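Local structure of enoyl-CoA hydratase/isomerase family protein (Pseudomonas syringae pv. tomato, 3OT6) at residues Ala28-Pro31 against Asp32-Ile35; Leu41-Ala44 against Glu45-Ala49; Val180-Val183 against Glu184-Gln187; Asp221-Ile224 against Glu225-Gln229. The protein probably acts on coenzyme A thioesters as a hydratase or isomerase of the crotonase-like family, though its own substrate and reaction are not established. All blocks are in the same frame, centred on the assembly; numbering follows the deposited sequence.

Contact 1: Ala28-Pro31 against Asp32-Ile35; sequences AISP and DVII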
ATOM      1  N   ALA A  28       8.404  -8.883  -3.009  1.00 25.38           N
ATOM      2  CA  ALA A  28       9.226  -7.782  -2.534  1.00 25.14           C
ATOM      3  C   ALA A  28       9.008  -6.529  -3.390  1.00 25.62           C
ATOM      4  O   ALA A  28       8.741  -6.618  -4.587  1.00 26.51           O
ATOM      5  CB  ALA A  28      10.708  -8.184  -2.502  1.00 24.98           C
ATOM      6  N   ILE A  29       9.123  -5.359  -2.777  1.00 25.34           N
ATOM      7  CA  ILE A  29       9.008  -4.107  -3.449  1.00 24.47           C
ATOM      8  C   ILE A  29      10.432  -3.746  -3.855  1.00 25.28           C
ATOM      9  O   ILE A  29      11.249  -3.339  -3.032  1.00 26.43           O
ATOM     10  CB  ILE A  29       8.363  -3.029  -2.530  1.00 23.75           C
ATOM     11  CG1 ILE A  29       7.062  -3.539  -1.899  1.00 24.39           C
ATOM     12  CG2 ILE A  29       8.117  -1.711  -3.279  1.00 22.88           C
ATOM     13  CD1 ILE A  29       5.986  -4.076  -2.899  1.00 26.51           C
ATOM     14  N   SER A  30      10.730  -3.928  -5.133  1.00 26.03           N
ATOM     15  CA  SER A  30      12.051  -3.628  -5.684  1.00 26.59           C
ATOM     16  C   SER A  30      11.946  -2.323  -6.449  1.00 26.61           C
ATOM     17  O   SER A  30      10.843  -1.791  -6.581  1.00 26.27           O
ATOM     18  CB  SER A  30      12.468  -4.735  -6.631  1.00 26.21           C
ATOM     19  OG  SER A  30      11.535  -4.854  -7.710  1.00 29.29           O
ATOM     20  N   PRO A  31      13.097  -1.772  -6.923  1.00 26.98           N
ATOM     21  CA  PRO A  31      13.013  -0.596  -7.848  1.00 25.99           C
ATOM     22  C   PRO A  31      12.154  -0.823  -9.113  1.00 25.64           C
ATOM     23  O   PRO A  31      11.376   0.053  -9.495  1.00 26.01           O
ATOM     24  CB  PRO A  31      14.465  -0.317  -8.185  1.00 25.10           C
ATOM     25  CG  PRO A  31      15.211  -0.719  -6.881  1.00 25.67           C
ATOM     26  CD  PRO A  31      14.475  -1.959  -6.395  1.00 25.71           C
ATOM     27  N   ASP A  32      12.261  -1.992  -9.712  1.00 25.93           N
ATOM     28  CA  ASP A  32      11.462  -2.361 -10.885  1.00 26.38           C
ATOM     29  C   ASP A  32       9.982  -2.423 -10.537  1.00 25.60           C
ATOM     30  O   ASP A  32       9.155  -1.921 -11.282  1.00 25.88           O
ATOM     31  CB  ASP A  32      11.891  -3.746 -11.377  1.00 26.74           C
ATOM     32  CG  ASP A  32      13.269  -3.748 -12.073  1.00 30.33           C
ATOM     33  OD1 ASP A  32      13.892  -2.681 -12.294  1.00 25.34           O
ATOM     34  OD2 ASP A  32      13.736  -4.887 -12.385  1.00 37.53           O
ATOM     35  N   VAL A  33       9.648  -3.003  -9.377  1.00 24.62           N
ATOM     36  CA  VAL A  33       8.258  -3.038  -8.932  1.00 22.93           C
ATOM     37  C   VAL A  33       7.651  -1.658  -8.882  1.00 22.84           C
ATOM     38  O   VAL A  33       6.550  -1.481  -9.349  1.00 23.87           O
ATOM     39  CB  VAL A  33       8.071  -3.800  -7.628  1.00 22.86           C
ATOM     40  CG1 VAL A  33       6.701  -3.571  -7.064  1.00 21.09           C
ATOM     41  CG2 VAL A  33       8.265  -5.309  -7.880  1.00 22.39           C
ATOM     42  N   ILE A  34       8.387  -0.665  -8.417  1.00 21.98           N
ATOM     43  CA  ILE A  34       7.828   0.671  -8.277  1.00 22.78           C
ATOM     44  C   ILE A  34       7.611   1.339  -9.641  1.00 24.26           C
ATOM     45  O   ILE A  34       6.620   2.036  -9.852  1.00 23.38           O
ATOM     46  CB  ILE A  34       8.707   1.537  -7.344  1.00 22.36           C
ATOM     47  CG1 ILE A  34       8.682   0.917  -5.934  1.00 21.76           C
ATOM     48  CG2 ILE A  34       8.233   2.990  -7.340  1.00 18.41           C
ATOM     49  CD1 ILE A  34       9.724   1.453  -5.036  1.00 22.21           C
ATOM     50  N   ILE A  35       8.569   1.126 -10.547  1.00 25.56           N
ATOM     51  CA  ILE A  35       8.468   1.577 -11.900  1.00 26.38           C
ATOM     52  C   ILE A  35       7.238   0.910 -12.574  1.00 27.29           C
ATOM     53  O   ILE A  35       6.409   1.576 -13.217  1.00 27.90           O
ATOM     54  CB  ILE A  35       9.726   1.261 -12.664  1.00 26.57           C
ATOM     55  CG1 ILE A  35      10.880   2.155 -12.159  1.00 25.86           C
ATOM     56  CG2 ILE A  35       9.474   1.567 -14.130  1.00 26.13           C
ATOM     57  CD1 ILE A  35      12.220   1.783 -12.702  1.00 22.14           C
TER

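Contact 2: Leu41-Ala44 against Glu45-Ala49; sequences LDQA and EKDRA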
ATOM      1  N   LEU A  41      -0.202   2.860 -13.078  1.00 24.37           N
ATOM      2  CA  LEU A  41      -1.129   3.828 -12.487  1.00 23.83           C
ATOM      3  C   LEU A  41      -1.326   4.918 -13.465  1.00 23.66           C
ATOM      4  O   LEU A  41      -2.374   5.516 -13.479  1.00 23.74           O
ATOM      5  CB  LEU A  41      -0.636   4.404 -11.132  1.00 23.65           C
ATOM      6  CG  LEU A  41      -0.804   3.538  -9.848  1.00 22.32           C
ATOM      7  CD1 LEU A  41       0.094   4.072  -8.721  1.00 17.84           C
ATOM      8  CD2 LEU A  41      -2.275   3.397  -9.389  1.00 16.87           C
ATOM      9  N   ASP A  42      -0.302   5.176 -14.278  1.00 24.05           N
ATOM     10  CA  ASP A  42      -0.427   6.061 -15.392  1.00 24.54           C
ATOM     11  C   ASP A  42      -1.583   5.604 -16.276  1.00 24.96           C
ATOM     12  O   ASP A  42      -2.405   6.429 -16.703  1.00 24.49           O
ATOM     13  CB  ASP A  42       0.859   6.111 -16.184  1.00 25.27           C
ATOM     14  CG  ASP A  42       1.942   6.923 -15.472  1.00 28.18           C
ATOM     15  OD1 ASP A  42       1.619   7.746 -14.592  1.00 30.51           O
ATOM     16  OD2 ASP A  42       3.135   6.701 -15.736  1.00 33.00           O
ATOM     17  N   GLN A  43      -1.651   4.297 -16.502  1.00 24.09           N
ATOM     18  CA  GLN A  43      -2.572   3.712 -17.414  1.00 24.45           C
ATOM     19  C   GLN A  43      -3.940   3.821 -16.782  1.00 26.12           C
ATOM     20  O   GLN A  43      -4.903   4.201 -17.463  1.00 26.84           O
ATOM     21  CB  GLN A  43      -2.194   2.251 -17.678  1.00 23.89           C
ATOM     22  CG  GLN A  43      -3.108   1.577 -18.706  1.00 26.63           C
ATOM     23  CD  GLN A  43      -3.158   2.347 -20.053  1.00 30.87           C
ATOM     24  OE1 GLN A  43      -2.142   2.800 -20.572  1.00 30.35           O
ATOM     25  NE2 GLN A  43      -4.361   2.517 -20.584  1.00 32.06           N
ATOM     26  N   ALA A  44      -4.027   3.527 -15.467  1.00 26.41           N
ATOM     27  CA  ALA A  44      -5.285   3.588 -14.709  1.00 25.73           C
ATOM     28  C   ALA A  44      -5.858   4.996 -14.707  1.00 26.30           C
ATOM     29  O   ALA A  44      -7.058   5.145 -14.708  1.00 27.08           O
ATOM     30  CB  ALA A  44      -5.095   3.073 -13.269  1.00 24.13           C
ATOM     31  N   GLU A  45      -5.012   6.021 -14.719  1.00 27.78           N
ATOM     32  CA  GLU A  45      -5.490   7.388 -14.744  1.00 30.00           C
ATOM     33  C   GLU A  45      -6.095   7.607 -16.103  1.00 30.88           C
ATOM     34  O   GLU A  45      -7.134   8.228 -16.235  1.00 30.48           O
ATOM     35  CB  GLU A  45      -4.366   8.417 -14.578  1.00 29.88           C
ATOM     36  CG  GLU A  45      -3.778   8.526 -13.202  1.00 34.10           C
ATOM     37  CD  GLU A  45      -2.847   9.740 -13.021  1.00 38.34           C
ATOM     38  OE1 GLU A  45      -3.259  10.866 -13.350  1.00 42.12           O
ATOM     39  OE2 GLU A  45      -1.718   9.576 -12.514  1.00 40.10           O
ATOM     40  N   LYS A  46      -5.407   7.110 -17.127  1.00 32.25           N
ATOM     41  CA  LYS A  46      -5.831   7.366 -18.474  1.00 33.27           C
ATOM     42  C   LYS A  46      -7.194   6.642 -18.753  1.00 32.02           C
ATOM     43  O   LYS A  46      -8.068   7.225 -19.433  1.00 32.53           O
ATOM     44  CB  LYS A  46      -4.673   7.149 -19.466  1.00 34.49           C
ATOM     45  CG  LYS A  46      -5.081   6.916 -20.941  1.00 41.39           C
ATOM     46  CD  LYS A  46      -3.795   6.704 -21.860  1.00 49.47           C
ATOM     47  CE  LYS A  46      -4.171   6.349 -23.387  1.00 53.28           C
ATOM     48  NZ  LYS A  46      -5.123   5.129 -23.553  1.00 51.59           N
ATOM     49  N   ASP A  47      -7.429   5.487 -18.129  1.00 29.21           N
ATOM     50  CA  ASP A  47      -8.727   4.785 -18.246  1.00 28.31           C
ATOM     51  C   ASP A  47      -9.739   5.215 -17.205  1.00 28.25           C
ATOM     52  O   ASP A  47     -10.805   4.626 -17.104  1.00 28.09           O
ATOM     53  CB  ASP A  47      -8.587   3.260 -18.143  1.00 27.52           C
ATOM     54  CG  ASP A  47      -7.709   2.685 -19.232  1.00 29.72           C
ATOM     55  OD1 ASP A  47      -7.681   3.244 -20.356  1.00 28.66           O
ATOM     56  OD2 ASP A  47      -7.021   1.677 -18.973  1.00 31.63           O
ATOM     57  N   ARG A  48      -9.415   6.248 -16.432  1.00 27.82           N
ATOM     58  CA  ARG A  48     -10.319   6.763 -15.380  1.00 26.85           C
ATOM     59  C   ARG A  48     -10.905   5.685 -14.506  1.00 25.69           C
ATOM     60  O   ARG A  48     -12.064   5.796 -14.101  1.00 25.80           O
ATOM     61  CB  ARG A  48     -11.457   7.604 -15.939  1.00 26.95           C
ATOM     62  CG  ARG A  48     -11.059   8.481 -17.114  1.00 29.52           C
ATOM     63  CD  ARG A  48     -12.239   9.403 -17.428  1.00 32.65           C
ATOM     64  NE  ARG A  48     -11.870  10.729 -16.981  1.00 38.44           N
ATOM     65  CZ  ARG A  48     -12.455  11.394 -15.995  1.00 38.27           C
ATOM     66  NH1 ARG A  48     -13.517  10.921 -15.338  1.00 32.12           N
ATOM     67  NH2 ARG A  48     -11.938  12.563 -15.678  1.00 41.96           N
ATOM     68  N   ALA A  49     -10.102   4.683 -14.158  1.00 24.33           N
ATOM     69  CA  ALA A  49     -10.679   3.490 -13.567  1.00 24.03           C
ATOM     70  C   ALA A  49     -10.641   3.489 -12.023  1.00 23.40           C
ATOM     71  O   ALA A  49      -9.708   4.032 -11.423  1.00 23.79           O
ATOM     72  CB  ALA A  49      -9.954   2.238 -14.140  1.00 23.59           C
TER
HETATM   73  O   HOH W   1      -7.462   5.136 -11.967  1.00 21.92           O

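Contact 3: Val180-Val183 against Glu184-Gln187; sequences VVSV and EELQ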
ATOM      1  N   VAL A 180     -12.755  -7.820   6.295  1.00 26.79           N
ATOM      2  CA  VAL A 180     -12.192  -9.176   6.236  1.00 27.48           C
ATOM      3  C   VAL A 180     -13.242 -10.159   5.638  1.00 28.19           C
ATOM      4  O   VAL A 180     -14.394 -10.271   6.138  1.00 27.66           O
ATOM      5  CB  VAL A 180     -11.647  -9.630   7.621  1.00 27.46           C
ATOM      6  CG1 VAL A 180     -11.183 -11.109   7.590  1.00 27.14           C
ATOM      7  CG2 VAL A 180     -10.497  -8.718   8.070  1.00 26.38           C
ATOM      8  N   VAL A 181     -12.851 -10.802   4.540  1.00 28.25           N
ATOM      9  CA  VAL A 181     -13.669 -11.822   3.904  1.00 29.35           C
ATOM     10  C   VAL A 181     -12.853 -13.119   3.789  1.00 31.83           C
ATOM     11  O   VAL A 181     -11.675 -13.190   4.267  1.00 32.32           O
ATOM     12  CB  VAL A 181     -14.193 -11.341   2.525  1.00 29.05           C
ATOM     13  CG1 VAL A 181     -14.987  -9.994   2.659  1.00 28.57           C
ATOM     14  CG2 VAL A 181     -13.097 -11.210   1.512  1.00 26.07           C
ATOM     15  N   SER A 182     -13.416 -14.149   3.163  1.00 33.88           N
ATOM     16  CA  SER A 182     -12.639 -15.423   3.043  1.00 36.23           C
ATOM     17  C   SER A 182     -11.735 -15.358   1.825  1.00 36.95           C
ATOM     18  O   SER A 182     -11.937 -14.503   0.935  1.00 36.97           O
ATOM     19  CB  SER A 182     -13.556 -16.642   2.953  1.00 36.06           C
ATOM     20  OG  SER A 182     -14.084 -16.725   1.641  1.00 38.40           O
ATOM     21  N   VAL A 183     -10.732 -16.226   1.775  1.00 38.16           N
ATOM     22  CA  VAL A 183      -9.823 -16.235   0.637  1.00 40.01           C
ATOM     23  C   VAL A 183     -10.604 -16.250  -0.695  1.00 41.67           C
ATOM     24  O   VAL A 183     -10.176 -15.643  -1.686  1.00 41.68           O
ATOM     25  CB  VAL A 183      -8.809 -17.405   0.726  1.00 40.17           C
ATOM     26  CG1 VAL A 183      -8.006 -17.533  -0.576  1.00 40.88           C
ATOM     27  CG2 VAL A 183      -7.836 -17.154   1.876  1.00 41.06           C
ATOM     28  N   GLU A 184     -11.769 -16.916  -0.695  1.00 43.54           N
ATOM     29  CA  GLU A 184     -12.569 -17.108  -1.923  1.00 44.76           C
ATOM     30  C   GLU A 184     -13.422 -15.883  -2.225  1.00 43.75           C
ATOM     31  O   GLU A 184     -13.570 -15.502  -3.375  1.00 44.23           O
ATOM     32  CB  GLU A 184     -13.427 -18.404  -1.865  1.00 45.71           C
ATOM     33  CG  GLU A 184     -12.575 -19.679  -1.663  1.00 49.97           C
ATOM     34  CD  GLU A 184     -12.199 -19.902  -0.170  1.00 57.46           C
ATOM     35  OE1 GLU A 184     -12.967 -19.441   0.738  1.00 57.91           O
ATOM     36  OE2 GLU A 184     -11.138 -20.537   0.083  1.00 57.98           O
ATOM     37  N   GLU A 185     -13.958 -15.245  -1.192  1.00 42.58           N
ATOM     38  CA  GLU A 185     -14.734 -14.021  -1.380  1.00 41.15           C
ATOM     39  C   GLU A 185     -13.944 -12.782  -1.826  1.00 40.36           C
ATOM     40  O   GLU A 185     -14.535 -11.826  -2.269  1.00 40.16           O
ATOM     41  CB  GLU A 185     -15.522 -13.715  -0.120  1.00 41.51           C
ATOM     42  CG  GLU A 185     -16.467 -14.819   0.271  1.00 42.37           C
ATOM     43  CD  GLU A 185     -16.896 -14.720   1.727  1.00 48.73           C
ATOM     44  OE1 GLU A 185     -16.075 -14.269   2.592  1.00 48.13           O
ATOM     45  OE2 GLU A 185     -18.073 -15.098   2.008  1.00 49.75           O
ATOM     46  N   LEU A 186     -12.613 -12.812  -1.768  1.00 40.19           N
ATOM     47  CA  LEU A 186     -11.815 -11.610  -1.968  1.00 40.01           C
ATOM     48  C   LEU A 186     -12.070 -10.836  -3.277  1.00 41.19           C
ATOM     49  O   LEU A 186     -12.352  -9.631  -3.247  1.00 40.84           O
ATOM     50  CB  LEU A 186     -10.328 -11.883  -1.766  1.00 38.92           C
ATOM     51  CG  LEU A 186      -9.445 -10.651  -1.947  1.00 37.68           C
ATOM     52  CD1 LEU A 186      -9.751  -9.574  -0.893  1.00 35.50           C
ATOM     53  CD2 LEU A 186      -8.012 -11.044  -1.891  1.00 37.52           C
ATOM     54  N   GLN A 187     -11.960 -11.498  -4.420  1.00 42.87           N
ATOM     55  CA  GLN A 187     -12.156 -10.812  -5.687  1.00 44.65           C
ATOM     56  C   GLN A 187     -13.585 -10.223  -5.732  1.00 44.21           C
ATOM     57  O   GLN A 187     -13.780  -9.056  -6.109  1.00 45.04           O
ATOM     58  CB  GLN A 187     -11.938 -11.796  -6.826  1.00 46.12           C
ATOM     59  CG  GLN A 187     -11.917 -11.177  -8.249  1.00 52.64           C
ATOM     60  CD  GLN A 187     -12.201 -12.243  -9.337  1.00 59.74           C
ATOM     61  OE1 GLN A 187     -11.269 -12.751 -10.007  1.00 58.60           O
ATOM     62  NE2 GLN A 187     -13.490 -12.612  -9.483  1.00 59.59           N
TER
HETATM   63  O   HOH W   2     -10.592 -14.454  -4.338  1.00 32.80           O

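Contact 4: Asp221-Ile224 against Glu225-Gln229; sequences DAAI and EQDRQ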
ATOM      1  N   ASP A 221       5.790  14.768   1.704  1.00 27.62           N
ATOM      2  CA  ASP A 221       6.848  15.404   0.902  1.00 29.71           C
ATOM      3  C   ASP A 221       8.069  15.831   1.803  1.00 29.95           C
ATOM      4  O   ASP A 221       9.207  15.576   1.438  1.00 31.04           O
ATOM      5  CB  ASP A 221       6.314  16.598   0.052  1.00 29.45           C
ATOM      6  CG  ASP A 221       5.311  16.163  -1.017  1.00 34.87           C
ATOM      7  OD1 ASP A 221       5.226  14.963  -1.370  1.00 40.10           O
ATOM      8  OD2 ASP A 221       4.529  17.013  -1.492  1.00 41.94           O
ATOM      9  N   ALA A 222       7.808  16.469   2.948  1.00 29.16           N
ATOM     10  CA  ALA A 222       8.832  16.844   3.894  1.00 29.30           C
ATOM     11  C   ALA A 222       9.561  15.591   4.370  1.00 29.41           C
ATOM     12  O   ALA A 222      10.782  15.562   4.369  1.00 31.28           O
ATOM     13  CB  ALA A 222       8.241  17.628   5.101  1.00 28.00           C
ATOM     14  N   ALA A 223       8.807  14.553   4.726  1.00 28.99           N
ATOM     15  CA  ALA A 223       9.331  13.278   5.234  1.00 27.79           C
ATOM     16  C   ALA A 223      10.231  12.618   4.232  1.00 27.71           C
ATOM     17  O   ALA A 223      11.286  12.122   4.585  1.00 27.25           O
ATOM     18  CB  ALA A 223       8.185  12.321   5.595  1.00 26.74           C
ATOM     19  N   ILE A 224       9.797  12.576   2.970  1.00 28.81           N
ATOM     20  CA  ILE A 224      10.564  11.872   1.913  1.00 28.99           C
ATOM     21  C   ILE A 224      11.980  12.504   1.879  1.00 30.22           C
ATOM     22  O   ILE A 224      12.974  11.790   1.797  1.00 29.76           O
ATOM     23  CB  ILE A 224       9.840  11.903   0.541  1.00 27.35           C
ATOM     24  CG1 ILE A 224       8.662  10.924   0.526  1.00 26.91           C
ATOM     25  CG2 ILE A 224      10.800  11.699  -0.649  1.00 25.02           C
ATOM     26  CD1 ILE A 224       7.725  11.147  -0.726  1.00 24.70           C
ATOM     27  N   GLU A 225      12.033  13.826   2.026  1.00 31.76           N
ATOM     28  CA  GLU A 225      13.289  14.572   1.999  1.00 34.58           C
ATOM     29  C   GLU A 225      14.120  14.382   3.251  1.00 33.54           C
ATOM     30  O   GLU A 225      15.285  14.113   3.150  1.00 33.82           O
ATOM     31  CB  GLU A 225      13.043  16.065   1.742  1.00 35.97           C
ATOM     32  CG  GLU A 225      13.899  16.524   0.553  1.00 44.35           C
ATOM     33  CD  GLU A 225      13.529  15.769  -0.762  1.00 53.47           C
ATOM     34  OE1 GLU A 225      14.386  14.965  -1.275  1.00 56.66           O
ATOM     35  OE2 GLU A 225      12.366  15.959  -1.245  1.00 55.14           O
ATOM     36  N   GLN A 226      13.502  14.506   4.421  1.00 33.24           N
ATOM     37  CA  GLN A 226      14.141  14.141   5.661  1.00 33.63           C
ATOM     38  C   GLN A 226      14.700  12.717   5.683  1.00 31.70           C
ATOM     39  O   GLN A 226      15.713  12.499   6.295  1.00 30.40           O
ATOM     40  CB  GLN A 226      13.186  14.341   6.830  1.00 34.10           C
ATOM     41  CG  GLN A 226      13.275  15.722   7.388  1.00 43.39           C
ATOM     42  CD  GLN A 226      14.659  15.962   8.090  1.00 54.39           C
ATOM     43  OE1 GLN A 226      15.006  15.321   9.133  1.00 56.36           O
ATOM     44  NE2 GLN A 226      15.455  16.869   7.500  1.00 55.04           N
ATOM     45  N   ASP A 227      14.024  11.768   5.047  1.00 30.99           N
ATOM     46  CA  ASP A 227      14.406  10.385   5.084  1.00 31.80           C
ATOM     47  C   ASP A 227      15.613  10.162   4.190  1.00 33.37           C
ATOM     48  O   ASP A 227      16.506   9.395   4.543  1.00 32.76           O
ATOM     49  CB  ASP A 227      13.242   9.459   4.664  1.00 31.76           C
ATOM     50  CG  ASP A 227      12.194   9.254   5.779  1.00 31.43           C
ATOM     51  OD1 ASP A 227      12.526   9.458   6.964  1.00 32.60           O
ATOM     52  OD2 ASP A 227      11.036   8.877   5.479  1.00 26.73           O
ATOM     53  N   ARG A 228      15.634  10.814   3.025  1.00 35.67           N
ATOM     54  CA  ARG A 228      16.836  10.893   2.182  1.00 37.88           C
ATOM     55  C   ARG A 228      18.059  11.340   2.961  1.00 38.47           C
ATOM     56  O   ARG A 228      19.060  10.639   3.017  1.00 38.98           O
ATOM     57  CB  ARG A 228      16.628  11.895   1.064  1.00 37.93           C
ATOM     58  CG  ARG A 228      16.179  11.294  -0.200  1.00 41.51           C
ATOM     59  CD  ARG A 228      16.415  12.265  -1.375  1.00 49.64           C
ATOM     60  NE  ARG A 228      15.237  12.287  -2.260  1.00 54.12           N
ATOM     61  CZ  ARG A 228      15.026  11.422  -3.262  1.00 57.00           C
ATOM     62  NH1 ARG A 228      15.936  10.454  -3.520  1.00 55.17           N
ATOM     63  NH2 ARG A 228      13.900  11.516  -4.001  1.00 56.83           N
ATOM     64  N   GLN A 229      17.980  12.529   3.526  1.00 39.95           N
ATOM     65  CA  GLN A 229      19.085  13.086   4.298  1.00 42.44           C
ATOM     66  C   GLN A 229      19.413  12.263   5.566  1.00 42.48           C
ATOM     67  O   GLN A 229      20.569  11.975   5.815  1.00 43.28           O
ATOM     68  CB  GLN A 229      18.799  14.553   4.663  1.00 42.82           C
ATOM     69  CG  GLN A 229      18.386  15.472   3.454  1.00 47.22           C
ATOM     70  CD  GLN A 229      17.753  16.829   3.913  1.00 53.75           C
ATOM     71  OE1 GLN A 229      18.280  17.488   4.826  1.00 56.63           O
ATOM     72  NE2 GLN A 229      16.625  17.243   3.274  1.00 53.12           N
TER

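Contact 1: Ala28-Pro31 against Asp32-Ile35
Ser30 OG accepts a hydrogen bond from Val33 N and so caps helix 31-46. Along the serine side chain, CB only carries the hydroxyl. Beyond it OG, set between the backbone N and the carbonyl carbon (chi1 60°), is brought to the amides at the start of the helix and takes Val33 N at 3.1 Å, with an N-H...O angle of 162°. The same oxygen meets the methyl Val33 CG2 at 3.3 Å, and that methyl also reaches Ala28 O at 3.6 Å. Ser30 is thus the N-cap, and Pro31, which has no N-H to offer, opens the helix. The backbone takes over at once: Ile34 N donates to Ser30 O and Ile35 N to Pro31 O, the latter at 3.2 Å. Ile29 and Ile34, both buried, pack CG2 on CG1 at 3.8 Å, the two side chains crossing at about a right angle. Leu79 of helix 73-91 touches Ile34 and Pro31, while Leu21 of strand 16-21 touches Ile29 and Val33. In this crotonase-like fold the cap marks where the loop after strand 16-21 becomes helix. The hydroxyl serves a first-turn amide that has no earlier helical carbonyl to use, and the isoleucines add apolar packing beside it.

Contact 2: Leu41-Ala44 against Glu45-Ala49
A Schellman motif closes helix 31-46, with Arg48 as its C-prime residue at positive phi. Ala49 N turns back to Ala44 O at 3.1 Å, the N-H nearly in line with the oxygen at 173°, and Arg48 N bonds to Glu45 O at 3.0 Å. A water adds to the closure: it donates to Ala49 O at 2.6 Å and, weakly, to Ala44 O. One turn back, the ordinary helical pattern still holds, and Asp47 N reaches Gln43 O at 2.9 Å. The side chains of these two residues are bonded as well. Gln43 leaves with CG anti to its N (chi1 -177°) and bends at chi2, which brings NE2 over Asp47. NE2 donates to Asp47 OD2 at 3.2 Å, meeting the oxygen from above the carboxylate plane while OD2 lies in the plane of the amide; the two planes stand 55° apart. OD2 is also hydrogen-bonded to Tyr10 OH of strand 8-13, its stronger partner. This helix is the crossover of the beta-alpha-beta unit running from strand 16-21 to strand 50-54, and the motif turns the chain toward the second strand. Elsewhere on the helix, Asp42 OD1 and Glu45 OE2 come within 4.3 Å of one another, like charges that share a salt-bridge partner in Arg89 NH2 of helix 73-91, which probably offsets their repulsion.

Contact 3: Val180-Val183 against Glu184-Gln187
Ser182 OG is held by two groups across the turn: Glu185 N donates to it at 3.2 Å, with an N-H...O angle of 163°, and the hydroxyl in turn donates to Glu184 OE1 at 3.1 Å. The backbone of the same serine is gripped as well, since Ser182 N gives its hydrogen to Glu185 OE1 at 2.7 Å. Serine OG taking the amide of the residue three places on, while that residue's carboxylate takes the serine amide, is the reciprocal pattern of a capping box. It lies at the turn between strand 179-181, an outermost strand of the six-stranded sheet, and helix 186-197. The two carboxylates divide the serine between them, Glu185 binding its N-H and Glu184 its hydroxyl. Glu185 keeps an extended chain beyond CG and brings OE1 back to the serine amide, where Ser182 N meets it on the anti side, 19° out of the carboxylate plane. Glu184 instead folds at chi2 (82°), curling its carboxylate round to the hydroxyl, which also meets OE1 on the anti side, though farther out of plane. With these bonds OG acts as acceptor and donor together, so its rotation should be well fixed. Behind the polar network, Val181 turns CB toward the second half of the turn, and its CG2 approaches Leu186 CB. Ile120 of strand 118-122 touches both Val181 and Leu186, tying the turn to the neighbouring strand. A water bridges the backbone, donating to Val183 O at 2.9 Å and accepting from Gln187 N at 3.3 Å.

Contact 4: Asp221-Ile224 against Glu225-Gln229
Asp227 sits directly on the carbonyl of Ala223, one turn earlier in helix 202-230. Asp227 N donates to Ala223 O at 2.8 Å, while the side chain lies back over the same oxygen, with CB at 3.3 Å and CG at 3.2 Å from Ala223 O. A chi1 of -78°, with CG beside the residue's own N, folds the carboxylate back in this way. Its OD2 is 3.4 Å from Ala223 O, a meeting of two acceptors with no bond between them. The carboxylate is satisfied elsewhere: OD1 accepts from His141 N and OD2 from Ala142 N, both at the start of helix 141-150, and His141 also touches Ala223. On either side of this pair the i to i+4 backbone bonds continue. Gln226 N reaches Ala222 O at 2.9 Å and is almost straight at 177°; Arg228 N reaches Ile224 O at 3.1 Å; and Glu225 N to Asp221 O is weak. Another face of the helix carries a salt bridge three residues apart, where Arg228 NE meets Glu225 OE1 at 3.0 Å. The oxygen lies at the edge of the guanidinium, in its plane; both chains are bent where they meet, Glu225 at chi2 and Arg228 at chi3. Farther out, helix 73-91 backs this face: Ser84 and Thr85 touch Ile224, Ile77 and Ala81 touch Arg228, and Arg88 forms a salt bridge with Asp221. The buried Asp227 carboxylate thus takes two amides at the beginning of another helix, where the dipole would be expected to favour its negative charge, and so joins two helices of this crotonase-like protein.

Contacts 1 and 2 sit at the two ends of helix 31-46, their centres about 19 Å apart: the first is a serine cap with isoleucine packing, the second a Schellman ending with a glutamine-aspartate bond. Contact 3 is another helix start, but at the surface, whereas contact 1 is partly buried; both use a serine hydroxyl as acceptor for an amide three residues on, and contact 3 adds two glutamate carboxylates. Contact 4 is mid-helix, and its buried aspartate reaches the start of a separate helix. Contacts 1, 2 and 4 all lean on helix 73-91. Contacts 3 and 4 stand on opposite sides of the chain's centre, about 37 Å apart between centres.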